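Local coordinates for mitochondrial dynamics protein MID49 (Mus musculus, PDB 4WOY) that sits in the mitochondrial outer membrane, recruits the fission mediator dynamin-related protein 1 to the mitochondrial surface and regulates its GTPase activity, at residues R70-L75 with A177-V182. The protein carries 1 engineered substitution. Numbering follows the deposited sequence.
Sequences RLLAPL and AVLMVV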
loop_
_atom_site.group_PDB
_atom_site.type_symbol
_atom_site.label_atom_id
_atom_site.label_comp_id
_atom_site.label_asym_id
_atom_site.label_seq_id
_atom_site.Cartn_x
_atom_site.Cartn_y
_atom_site.Cartn_z
ATOM N N ARG A 70 5.862 4.329 -0.501
ATOM C CA ARG A 70 5.579 4.061 -1.907
ATOM C C ARG A 70 6.413 4.959 -2.818
ATOM O O ARG A 70 6.527 6.170 -2.601
ATOM C CB ARG A 70 4.082 4.219 -2.197
ATOM C CG ARG A 70 3.225 3.964 -0.974
ATOM C CD ARG A 70 1.883 3.302 -1.267
ATOM N NE ARG A 70 1.171 3.915 -2.375
ATOM C CZ ARG A 70 0.157 3.330 -3.001
ATOM N NH1 ARG A 70 -0.274 2.131 -2.616
ATOM N NH2 ARG A 70 -0.428 3.943 -4.015
ATOM N N LEU A 71 7.050 4.335 -3.800
ATOM C CA LEU A 71 7.726 5.054 -4.855
ATOM C C LEU A 71 6.988 4.706 -6.157
ATOM O O LEU A 71 7.149 3.610 -6.726
ATOM C CB LEU A 71 9.200 4.679 -4.898
ATOM C CG LEU A 71 10.097 5.649 -5.646
ATOM C CD1 LEU A 71 9.875 7.035 -5.078
ATOM C CD2 LEU A 71 11.556 5.248 -5.518
ATOM N N LEU A 72 6.142 5.641 -6.590
ATOM C CA LEU A 72 5.275 5.443 -7.743
ATOM C C LEU A 72 6.009 5.818 -9.013
ATOM O O LEU A 72 6.555 6.910 -9.098
ATOM C CB LEU A 72 4.011 6.285 -7.630
ATOM C CG LEU A 72 3.088 6.086 -6.440
ATOM C CD1 LEU A 72 1.728 6.712 -6.717
ATOM C CD2 LEU A 72 2.967 4.613 -6.094
ATOM N N ALA A 73 6.046 4.891 -9.971
ATOM C CA ALA A 73 6.580 5.135 -11.310
ATOM C C ALA A 73 5.443 4.966 -12.337
ATOM O O ALA A 73 5.127 3.845 -12.742
ATOM C CB ALA A 73 7.762 4.194 -11.616
ATOM N N PRO A 74 4.789 6.079 -12.712
ATOM C CA PRO A 74 3.618 5.987 -13.601
ATOM C C PRO A 74 3.973 5.733 -15.057
ATOM O O PRO A 74 4.798 6.426 -15.631
ATOM C CB PRO A 74 2.934 7.348 -13.433
ATOM C CG PRO A 74 4.024 8.278 -12.965
ATOM C CD PRO A 74 4.976 7.436 -12.158
ATOM N N LEU A 75 3.344 4.718 -15.637
ATOM C CA LEU A 75 3.453 4.475 -17.064
ATOM C C LEU A 75 2.608 5.510 -17.776
ATOM O O LEU A 75 1.506 5.825 -17.307
ATOM C CB LEU A 75 2.974 3.069 -17.416
ATOM C CG LEU A 75 3.903 1.890 -17.142
ATOM C CD1 LEU A 75 3.890 1.501 -15.659
ATOM C CD2 LEU A 75 3.513 0.732 -18.059
ATOM N N ALA A 177 8.918 0.807 -1.635
ATOM C CA ALA A 177 8.298 -0.116 -2.585
ATOM C C ALA A 177 8.241 0.573 -3.932
ATOM O O ALA A 177 7.529 1.574 -4.098
ATOM C CB ALA A 177 6.906 -0.548 -2.126
ATOM N N VAL A 178 9.010 0.070 -4.894
ATOM C CA VAL A 178 9.006 0.669 -6.220
ATOM C C VAL A 178 7.802 0.141 -6.974
ATOM O O VAL A 178 7.723 -1.056 -7.266
ATOM C CB VAL A 178 10.273 0.357 -7.002
ATOM C CG1 VAL A 178 10.236 1.071 -8.330
ATOM C CG2 VAL A 178 11.500 0.758 -6.199
ATOM N N LEU A 179 6.853 1.035 -7.260
ATOM C CA LEU A 179 5.586 0.628 -7.850
ATOM C C LEU A 179 5.362 1.217 -9.224
ATOM O O LEU A 179 5.120 2.424 -9.355
ATOM C CB LEU A 179 4.429 1.027 -6.942
ATOM C CG LEU A 179 4.476 0.492 -5.516
ATOM C CD1 LEU A 179 3.514 1.292 -4.647
ATOM C CD2 LEU A 179 4.132 -1.012 -5.477
ATOM N N MET A 180 5.414 0.365 -10.249
ATOM C CA MET A 180 5.016 0.808 -11.601
ATOM C C MET A 180 3.489 0.818 -11.675
ATOM O O MET A 180 2.845 -0.184 -11.372
ATOM C CB MET A 180 5.608 -0.089 -12.697
ATOM C CG MET A 180 7.113 0.140 -12.951
ATOM S SD MET A 180 7.867 -1.054 -14.069
ATOM C CE MET A 180 7.580 -2.605 -13.219
ATOM N N VAL A 181 2.905 1.951 -12.032
ATOM C CA VAL A 181 1.469 2.094 -11.897
ATOM C C VAL A 181 0.811 2.638 -13.158
ATOM O O VAL A 181 1.454 3.350 -13.947
ATOM C CB VAL A 181 1.124 2.986 -10.683
ATOM C CG1 VAL A 181 1.744 2.411 -9.400
ATOM C CG2 VAL A 181 1.607 4.416 -10.890
ATOM N N VAL A 182 -0.451 2.239 -13.373
ATOM C CA VAL A 182 -1.309 2.835 -14.414
ATOM C C VAL A 182 -2.594 3.367 -13.723
ATOM O O VAL A 182 -2.973 2.856 -12.643
ATOM C CB VAL A 182 -1.653 1.819 -15.554
ATOM C CG1 VAL A 182 -0.395 1.180 -16.128
ATOM C CG2 VAL A 182 -2.552 0.755 -15.069
#
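A parallel pairing of strands 69-74 and 173-182 lies in the mixed beta-sheet of the nucleotidyltransferase-like region of MID49's predicted cytoplasmic part. Five backbone hydrogen bonds alternate along it: Leu71 donates to Ala177 O and accepts from Leu179 N, Ala73 donates to Leu179 O and accepts from Val181 N, and Leu75 N donates to Val181 O. The middle one, Ala73 N to Leu179 O, is 2.7 Å long and almost straight at the hydrogen (178°). The alternate residues Leu72 and Pro74 turn their CA-H toward strand 173-182, with Pro74 CA 3.4 Å from Val181 O.

Arg70, Leu72, Pro74, Leu179 and Val181 share one face of the curled sheet, where Leu191 of the adjoining strand 191-193 touches Arg70 and Leu72. There Leu179 CD1 meets Leu72 CD2 at 3.7 Å and lies over one face of the Arg70 guanidinium, offset toward its rim. Bends at chi2 and chi3 (-47°) fold the arginine chain over this methyl, while NH2 forms a salt bridge with Asp208. Leu71, Ala73, Val178 and Met180 occupy the other face, where helix 126-139 packs on Val178 and Met180. Past the end of strand 69-74, Leu75 turns its side chain back across the pairing: CG stands anti to the carbonyl carbon (chi1 -78°), and CD1 reaches Met180 CB at 3.8 Å.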